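PDB 5GKD: AlyGC from Glaciecola chathamensis, which probably cleaves alginate, as an alginate lyase of polysaccharide lyase family 6 with a parallel beta-helix fold. Local coordinates for residues K222-N227 against I246-V251; L239-G244 against R302-D307. One frame throughout, in Å; residues are numbered along the deposited sequence.

Contact 1: K222-N227 against I246-V251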
ATOM      1  N   LYS A 222      12.635 -29.179  28.099  1.00 20.87           N
ATOM      2  CA  LYS A 222      12.017 -30.352  28.728  1.00 21.73           C
ATOM      3  C   LYS A 222      10.541 -30.501  28.364  1.00 22.21           C
ATOM      4  O   LYS A 222       9.702 -30.857  29.194  1.00 24.52           O
ATOM      5  CB  LYS A 222      12.216 -30.322  30.243  1.00 25.42           C
ATOM      6  CG  LYS A 222      13.663 -30.024  30.635  1.00 26.85           C
ATOM      7  CD  LYS A 222      14.206 -31.019  31.639  1.00 33.62           C
ATOM      8  CE  LYS A 222      15.119 -30.358  32.672  1.00 32.54           C
ATOM      9  NZ  LYS A 222      16.158 -29.470  32.110  1.00 29.59           N
ATOM     10  N   ASN A 223      10.223 -30.252  27.112  1.00 21.10           N
ATOM     11  CA  ASN A 223       8.885 -30.496  26.621  1.00 21.13           C
ATOM     12  C   ASN A 223       8.825 -31.889  26.025  1.00 21.10           C
ATOM     13  O   ASN A 223       9.846 -32.494  25.723  1.00 21.06           O
ATOM     14  CB  ASN A 223       8.499 -29.437  25.590  1.00 19.42           C
ATOM     15  CG  ASN A 223       8.538 -28.039  26.170  1.00 20.43           C
ATOM     16  OD1 ASN A 223       8.067 -27.816  27.286  1.00 20.09           O
ATOM     17  ND2 ASN A 223       9.128 -27.096  25.432  1.00 18.77           N
ATOM     18  N   SER A 224       7.611 -32.395  25.860  1.00 21.71           N
ATOM     19  CA  SER A 224       7.383 -33.719  25.288  1.00 22.40           C
ATOM     20  C   SER A 224       6.422 -33.592  24.110  1.00 18.54           C
ATOM     21  O   SER A 224       5.254 -33.229  24.284  1.00 20.04           O
ATOM     22  CB  SER A 224       6.856 -34.680  26.363  1.00 23.50           C
ATOM     23  OG  SER A 224       6.280 -35.826  25.780  1.00 31.83           O
ATOM     24  N   ILE A 225       6.925 -33.852  22.909  1.00 20.09           N
ATOM     25  CA  ILE A 225       6.150 -33.713  21.677  1.00 19.60           C
ATOM     26  C   ILE A 225       6.021 -35.102  21.078  1.00 21.03           C
ATOM     27  O   ILE A 225       6.999 -35.648  20.546  1.00 21.52           O
ATOM     28  CB  ILE A 225       6.808 -32.732  20.696  1.00 20.72           C
ATOM     29  CG1 ILE A 225       7.030 -31.386  21.387  1.00 20.96           C
ATOM     30  CG2 ILE A 225       5.942 -32.557  19.469  1.00 17.66           C
ATOM     31  CD1 ILE A 225       8.096 -30.525  20.727  1.00 19.11           C
ATOM     32  N   ARG A 226       4.830 -35.689  21.173  1.00 19.58           N
ATOM     33  CA  ARG A 226       4.670 -37.129  21.051  1.00 20.52           C
ATOM     34  C   ARG A 226       3.384 -37.461  20.348  1.00 21.72           C
ATOM     35  O   ARG A 226       2.376 -36.751  20.483  1.00 22.39           O
ATOM     36  CB  ARG A 226       4.650 -37.801  22.413  1.00 25.22           C
ATOM     37  CG  ARG A 226       3.429 -37.270  23.169  1.00 27.97           C
ATOM     38  CD  ARG A 226       3.388 -37.573  24.622  1.00 38.99           C
ATOM     39  NE  ARG A 226       4.011 -38.831  24.927  1.00 40.52           N
ATOM     40  CZ  ARG A 226       3.388 -39.983  24.852  1.00 44.54           C
ATOM     41  NH1 ARG A 226       2.113 -40.055  24.471  1.00 54.30           N
ATOM     42  NH2 ARG A 226       4.024 -41.085  25.145  1.00 52.33           N
ATOM     43  N   ASN A 227       3.398 -38.549  19.571  1.00 20.21           N
ATOM     44  CA  ASN A 227       2.183 -39.179  19.082  1.00 18.96           C
ATOM     45  C   ASN A 227       1.353 -38.253  18.202  1.00 21.14           C
ATOM     46  O   ASN A 227       0.138 -38.409  18.116  1.00 21.14           O
ATOM     47  CB  ASN A 227       1.317 -39.666  20.240  1.00 19.68           C
ATOM     48  CG  ASN A 227       1.929 -40.836  20.960  1.00 24.11           C
ATOM     49  OD1 ASN A 227       2.844 -40.665  21.749  1.00 24.54           O
ATOM     50  ND2 ASN A 227       1.436 -42.035  20.680  1.00 30.48           N
ATOM     51  N   ILE A 246      11.938 -34.256  24.306  1.00 17.73           N
ATOM     52  CA  ILE A 246      11.711 -35.588  23.775  1.00 20.65           C
ATOM     53  C   ILE A 246      10.714 -35.477  22.638  1.00 18.58           C
ATOM     54  O   ILE A 246       9.602 -34.976  22.832  1.00 21.30           O
ATOM     55  CB  ILE A 246      11.225 -36.565  24.854  1.00 23.86           C
ATOM     56  CG1 ILE A 246      12.208 -36.564  26.023  1.00 29.36           C
ATOM     57  CG2 ILE A 246      11.099 -37.964  24.264  1.00 27.56           C
ATOM     58  CD1 ILE A 246      11.977 -37.671  27.054  1.00 33.94           C
ATOM     59  N   VAL A 247      11.119 -35.944  21.459  1.00 20.05           N
ATOM     60  CA  VAL A 247      10.305 -35.997  20.254  1.00 18.28           C
ATOM     61  C   VAL A 247      10.128 -37.482  19.946  1.00 22.78           C
ATOM     62  O   VAL A 247      11.098 -38.161  19.568  1.00 22.45           O
ATOM     63  CB  VAL A 247      10.977 -35.268  19.081  1.00 16.34           C
ATOM     64  CG1 VAL A 247      10.226 -35.495  17.789  1.00 13.53           C
ATOM     65  CG2 VAL A 247      11.159 -33.791  19.379  1.00 19.42           C
ATOM     66  N   GLU A 248       8.906 -37.991  20.094  1.00 18.80           N
ATOM     67  CA  GLU A 248       8.720 -39.431  20.168  1.00 21.11           C
ATOM     68  C   GLU A 248       7.354 -39.856  19.628  1.00 22.10           C
ATOM     69  O   GLU A 248       6.369 -39.138  19.772  1.00 22.34           O
ATOM     70  CB  GLU A 248       8.973 -39.843  21.619  1.00 24.88           C
ATOM     71  CG  GLU A 248       7.811 -40.113  22.503  1.00 31.97           C
ATOM     72  CD  GLU A 248       8.271 -40.552  23.881  1.00 29.57           C
ATOM     73  OE1 GLU A 248       7.917 -39.883  24.870  1.00 38.00           O
ATOM     74  OE2 GLU A 248       9.024 -41.536  23.963  1.00 32.62           O
ATOM     75  N   ASN A 249       7.322 -40.992  18.934  1.00 20.15           N
ATOM     76  CA  ASN A 249       6.093 -41.613  18.430  1.00 20.36           C
ATOM     77  C   ASN A 249       5.337 -40.756  17.414  1.00 23.33           C
ATOM     78  O   ASN A 249       4.157 -41.000  17.167  1.00 21.01           O
ATOM     79  CB  ASN A 249       5.113 -41.978  19.557  1.00 20.11           C
ATOM     80  CG  ASN A 249       5.776 -42.671  20.722  1.00 22.08           C
ATOM     81  OD1 ASN A 249       6.794 -43.341  20.580  1.00 25.64           O
ATOM     82  ND2 ASN A 249       5.183 -42.522  21.892  1.00 23.91           N
ATOM     83  N   ASN A 250       5.970 -39.763  16.808  1.00 20.85           N
ATOM     84  CA  ASN A 250       5.302 -38.966  15.801  1.00 17.82           C
ATOM     85  C   ASN A 250       5.344 -39.647  14.440  1.00 19.00           C
ATOM     86  O   ASN A 250       6.219 -40.464  14.150  1.00 24.21           O
ATOM     87  CB  ASN A 250       5.950 -37.586  15.712  1.00 21.86           C
ATOM     88  CG  ASN A 250       5.871 -36.842  17.026  1.00 19.97           C
ATOM     89  OD1 ASN A 250       4.802 -36.369  17.411  1.00 17.86           O
ATOM     90  ND2 ASN A 250       6.986 -36.771  17.740  1.00 20.55           N
ATOM     91  N   VAL A 251       4.395 -39.275  13.593  1.00 17.34           N
ATOM     92  CA  VAL A 251       4.216 -39.860  12.272  1.00 18.25           C
ATOM     93  C   VAL A 251       4.084 -38.743  11.237  1.00 18.13           C
ATOM     94  O   VAL A 251       3.224 -37.868  11.369  1.00 20.51           O
ATOM     95  CB  VAL A 251       2.978 -40.779  12.236  1.00 20.19           C
ATOM     96  CG1 VAL A 251       2.696 -41.236  10.813  1.00 19.50           C
ATOM     97  CG2 VAL A 251       3.162 -41.973  13.156  1.00 18.26           C
TER
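Strands 224-226 and 246-248 run in the same direction, their axes 4.8 Å apart at closest and 8° from parallel, with Ser224 beside Ile246, Ile225 beside Val247 and Arg226 beside Glu248. Four backbone hydrogen bonds join the segments, the first from Ile246 N to Asn223 O at 3.1 Å and the last from Asn227 N to Glu248 O at 3.0 Å. Ile225 and Val247 lie on one face and pack against Leu237. Arg226 and Glu248 lie side by side on the other, Arg226 CB 3.9 Å from Glu248 CG. The guanidinium and carboxylate planes stand 75° apart, and Arg226 NE is 4.0 Å from Glu248 OE1, too far for a salt bridge. Arg226 also has a long, weak ion pair with Glu202. Past the strand ends, asparagine side chains add further bonds. Asn250 CG lies beside the backbone N (chi1 -60°), which lets the amide lie against Ile225 O. Asn250 ND2 donates to that oxygen at 3.0 Å from above the carbonyl plane. Glu248 N reaches it from the opposite face, so two donors grip it. Asn249 ND2 donates to Asn227 OD1 at 3.0 Å, with the two amide planes nearly perpendicular; Asn249 OD1 accepts from Asn274 ND2. Asn275 repeats the Asn250 pattern on the next coil. Such asparagine ladders, stacked at the same bend of successive coils, are characteristic of the right-handed parallel beta-helix of pectate-lyase-like enzymes.

Contact 2: L239-G244 against R302-D307. With CO3 (carbonate ion), chain J; PO4 (phosphate ion), chain H.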
ATOM      1  N   LEU A 239      13.246 -28.411  16.730  1.00 19.43           N
ATOM      2  CA  LEU A 239      13.778 -28.178  18.070  1.00 19.99           C
ATOM      3  C   LEU A 239      14.665 -26.937  17.976  1.00 19.33           C
ATOM      4  O   LEU A 239      15.886 -27.011  17.840  1.00 18.73           O
ATOM      5  CB  LEU A 239      14.540 -29.407  18.550  1.00 19.28           C
ATOM      6  CG  LEU A 239      13.855 -30.445  19.445  1.00 22.63           C
ATOM      7  CD1 LEU A 239      12.342 -30.397  19.397  1.00 19.84           C
ATOM      8  CD2 LEU A 239      14.376 -31.869  19.217  1.00 19.85           C
ATOM      9  N   ARG A 240      14.016 -25.767  18.049  1.00 21.01           N
ATOM     10  CA  ARG A 240      14.613 -24.500  17.629  1.00 17.18           C
ATOM     11  C   ARG A 240      15.559 -23.917  18.675  1.00 20.71           C
ATOM     12  O   ARG A 240      16.701 -23.566  18.358  1.00 20.66           O
ATOM     13  CB  ARG A 240      13.505 -23.491  17.318  1.00 17.73           C
ATOM     14  CG  ARG A 240      14.021 -22.170  16.821  1.00 17.07           C
ATOM     15  CD  ARG A 240      14.681 -22.315  15.448  1.00 20.86           C
ATOM     16  NE  ARG A 240      15.371 -21.090  15.066  1.00 23.29           N
ATOM     17  CZ  ARG A 240      16.600 -20.767  15.462  1.00 21.31           C
ATOM     18  NH1 ARG A 240      17.291 -21.592  16.235  1.00 19.05           N
ATOM     19  NH2 ARG A 240      17.133 -19.611  15.077  1.00 19.50           N
ATOM     20  N   HIS A 241      15.068 -23.737  19.907  1.00 19.07           N
ATOM     21  CA  HIS A 241      15.861 -23.267  21.028  1.00 19.35           C
ATOM     22  C   HIS A 241      15.498 -24.103  22.244  1.00 19.12           C
ATOM     23  O   HIS A 241      14.394 -24.639  22.331  1.00 23.55           O
ATOM     24  CB  HIS A 241      15.618 -21.777  21.395  1.00 18.57           C
ATOM     25  CG  HIS A 241      15.904 -20.797  20.300  1.00 20.48           C
ATOM     26  ND1 HIS A 241      17.112 -20.738  19.635  1.00 22.56           N
ATOM     27  CD2 HIS A 241      15.142 -19.804  19.785  1.00 17.59           C
ATOM     28  CE1 HIS A 241      17.075 -19.759  18.750  1.00 20.89           C
ATOM     29  NE2 HIS A 241      15.888 -19.181  18.816  1.00 20.39           N
ATOM     30  N   GLY A 242      16.408 -24.180  23.201  1.00 19.41           N
ATOM     31  CA  GLY A 242      16.036 -24.920  24.400  1.00 21.23           C
ATOM     32  C   GLY A 242      16.368 -26.396  24.306  1.00 21.02           C
ATOM     33  O   GLY A 242      16.366 -26.999  23.236  1.00 23.50           O
ATOM     34  N   ASN A 243      16.597 -27.000  25.472  1.00 22.36           N
ATOM     35  CA  ASN A 243      17.323 -28.256  25.606  1.00 19.80           C
ATOM     36  C   ASN A 243      16.496 -29.307  26.324  1.00 20.00           C
ATOM     37  O   ASN A 243      15.568 -29.000  27.069  1.00 22.00           O
ATOM     38  CB  ASN A 243      18.619 -28.042  26.391  1.00 21.73           C
ATOM     39  CG  ASN A 243      19.449 -26.925  25.833  1.00 20.86           C
ATOM     40  OD1 ASN A 243      19.831 -26.951  24.669  1.00 24.48           O
ATOM     41  ND2 ASN A 243      19.721 -25.921  26.653  1.00 22.87           N
ATOM     42  N   GLY A 244      16.860 -30.564  26.100  1.00 21.73           N
ATOM     43  CA  GLY A 244      16.315 -31.641  26.903  1.00 20.48           C
ATOM     44  C   GLY A 244      14.912 -32.057  26.550  1.00 21.52           C
ATOM     45  O   GLY A 244      14.167 -32.486  27.428  1.00 21.35           O
ATOM     46  N   ARG A 302      20.082 -17.324  18.073  1.00 26.11           N
ATOM     47  CA  ARG A 302      20.733 -17.812  16.874  1.00 25.42           C
ATOM     48  C   ARG A 302      20.681 -19.338  16.741  1.00 23.82           C
ATOM     49  O   ARG A 302      19.645 -19.875  16.511  1.00 27.15           O
ATOM     50  CB  ARG A 302      22.156 -17.315  16.796  1.00 27.12           C
ATOM     51  CG  ARG A 302      22.402 -16.189  15.830  1.00 30.51           C
ATOM     52  CD  ARG A 302      21.468 -16.179  14.642  1.00 27.11           C
ATOM     53  NE  ARG A 302      22.116 -16.432  13.385  1.00 24.92           N
ATOM     54  CZ  ARG A 302      21.508 -16.363  12.229  1.00 27.35           C
ATOM     55  NH1 ARG A 302      20.249 -16.033  12.173  1.00 24.57           N
ATOM     56  NH2 ARG A 302      22.163 -16.608  11.135  1.00 24.36           N
ATOM     57  N   TYR A 303      21.798 -20.020  16.882  1.00 20.79           N
ATOM     58  CA  TYR A 303      21.810 -21.464  16.737  1.00 24.77           C
ATOM     59  C   TYR A 303      22.809 -22.112  17.686  1.00 22.96           C
ATOM     60  O   TYR A 303      23.950 -21.843  17.605  1.00 22.59           O
ATOM     61  CB  TYR A 303      22.090 -21.864  15.280  1.00 21.04           C
ATOM     62  CG  TYR A 303      21.086 -21.412  14.244  1.00 22.94           C
ATOM     63  CD1 TYR A 303      19.970 -22.175  13.966  1.00 20.13           C
ATOM     64  CD2 TYR A 303      21.248 -20.243  13.554  1.00 20.32           C
ATOM     65  CE1 TYR A 303      19.092 -21.805  13.025  1.00 21.43           C
ATOM     66  CE2 TYR A 303      20.348 -19.853  12.610  1.00 21.53           C
ATOM     67  CZ  TYR A 303      19.265 -20.624  12.360  1.00 23.59           C
ATOM     68  OH  TYR A 303      18.385 -20.236  11.433  1.00 22.62           O
ATOM     69  N   HIS A 304      22.354 -22.953  18.589  1.00 23.02           N
ATOM     70  CA  HIS A 304      23.236 -23.595  19.534  1.00 23.10           C
ATOM     71  C   HIS A 304      23.684 -24.962  19.050  1.00 22.75           C
ATOM     72  O   HIS A 304      22.900 -25.716  18.538  1.00 20.53           O
ATOM     73  CB  HIS A 304      22.619 -23.646  20.914  1.00 21.23           C
ATOM     74  CG  HIS A 304      22.270 -22.310  21.456  1.00 24.81           C
ATOM     75  ND1 HIS A 304      21.231 -21.569  20.970  1.00 22.15           N
ATOM     76  CD2 HIS A 304      22.822 -21.576  22.443  1.00 27.66           C
ATOM     77  CE1 HIS A 304      21.157 -20.442  21.626  1.00 24.58           C
ATOM     78  NE2 HIS A 304      22.115 -20.413  22.516  1.00 25.91           N
ATOM     79  N   GLN A 305      24.965 -25.243  19.219  1.00 25.77           N
ATOM     80  CA  GLN A 305      25.579 -26.472  18.738  1.00 21.22           C
ATOM     81  C   GLN A 305      24.817 -27.701  19.217  1.00 21.52           C
ATOM     82  O   GLN A 305      24.398 -27.779  20.373  1.00 21.84           O
ATOM     83  CB  GLN A 305      27.026 -26.520  19.228  1.00 22.98           C
ATOM     84  CG  GLN A 305      27.800 -27.802  18.905  1.00 24.35           C
ATOM     85  CD  GLN A 305      29.206 -27.773  19.477  1.00 25.98           C
ATOM     86  OE1 GLN A 305      29.398 -27.435  20.643  1.00 26.83           O
ATOM     87  NE2 GLN A 305      30.196 -28.114  18.654  1.00 24.46           N
ATOM     88  N   VAL A 306      24.625 -28.660  18.317  1.00 21.75           N
ATOM     89  CA  VAL A 306      24.032 -29.930  18.717  1.00 21.63           C
ATOM     90  C   VAL A 306      25.016 -30.692  19.595  1.00 22.75           C
ATOM     91  O   VAL A 306      26.163 -30.942  19.209  1.00 23.30           O
ATOM     92  CB  VAL A 306      23.628 -30.757  17.488  1.00 20.28           C
ATOM     93  CG1 VAL A 306      23.268 -32.156  17.910  1.00 19.78           C
ATOM     94  CG2 VAL A 306      22.453 -30.123  16.814  1.00 18.43           C
ATOM     95  N   ASP A 307      24.560 -31.073  20.781  1.00 24.87           N
ATOM     96  CA  ASP A 307      25.396 -31.663  21.818  1.00 22.87           C
ATOM     97  C   ASP A 307      24.556 -32.717  22.513  1.00 25.48           C
ATOM     98  O   ASP A 307      23.495 -32.394  23.051  1.00 20.80           O
ATOM     99  CB  ASP A 307      25.854 -30.581  22.802  1.00 25.53           C
ATOM    100  CG  ASP A 307      26.829 -31.083  23.846  1.00 27.74           C
ATOM    101  OD1 ASP A 307      27.132 -32.290  23.887  1.00 29.66           O
ATOM    102  OD2 ASP A 307      27.299 -30.233  24.637  1.00 35.53           O
TER
HETATM  103  C   CO3 J 806      14.849 -20.741  11.971  1.00 25.86           C
HETATM  104  O1  CO3 J 806      14.003 -21.732  11.932  1.00 22.97           O
HETATM  105  O2  CO3 J 806      15.980 -21.028  11.401  1.00 23.37           O
HETATM  106  O3  CO3 J 806      14.544 -19.566  12.577  1.00 38.99           O
HETATM  107  P   PO4 H 804      12.587 -18.699  14.335  1.00 22.26           P
HETATM  108  O1  PO4 H 804      12.199 -19.995  14.994  1.00 23.75           O
HETATM  109  O2  PO4 H 804      11.411 -18.249  13.559  1.00 20.24           O
HETATM  110  O3  PO4 H 804      13.822 -18.923  13.422  1.00 27.41           O
HETATM  111  O4  PO4 H 804      12.757 -17.692  15.448  1.00 17.43           O
HETATM  112  O   HOH W   1      19.424 -22.161  19.131  1.00 21.61           O
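Arg240 meets the 302-307 loop through paired hydrogen bonds: NH1 and NH2 both donate to Arg302 O, each at 2.9 Å. The grip is end-on, through the two terminal nitrogens, and the oxygen lies in the guanidinium plane, which limits the group's rotation. CG lies anti to the backbone N (chi1 -178°) and the chain bends at chi2, which carries the guanidinium to the loop. Stacking probably limits its tilt. One face lies flat on the Tyr303 ring, centres 4.2 Å apart and planes at 11°, an off-centre cation-pi contact. His241 NE2 covers the opposite face. A water bridges the histidines, 2.8 Å from His241 ND1 and 2.6 Å from His304 ND1. Anion binding uses what remains. Carbonate and phosphate overlap as modelled, so the bond of Arg240 NE to either one is doubtful. Tyr303 OH donates to carbonate O2 at a very short 2.5 Å, with the same doubt. A methionine in place of Arg240 would probably leave Arg302 O without these two donors and Tyr303 without the guanidinium stacked on it, and take one positive charge from the anion site. The cationic and hydroxyl donors suit an anion, consistent with a place where a carboxylate of alginate might bind.

Contacts 1 and 2 lie about 16 Å apart, centre to centre, and interlock along the chain: strand 236-241 follows strand 224-231 and precedes strand 246-253. They also touch. Lys222 N is 3.1 Å from Asn243 O, a probable hydrogen bond, and Val247 CG2 packs on Leu239 CD1 at 3.6 Å inside the coil. Contact 1 thus joins successive coils on one side of the helix, while contact 2 ties another side to the loop bearing Tyr303. The calcium ion, held by Asn180, Glu183, Glu212 and Glu214, is about 6 Å from the Arg240 side chain but about 14 Å from that of Ile225. Glu214 and Arg264 complete the carbonate pocket with Arg240 and Tyr303.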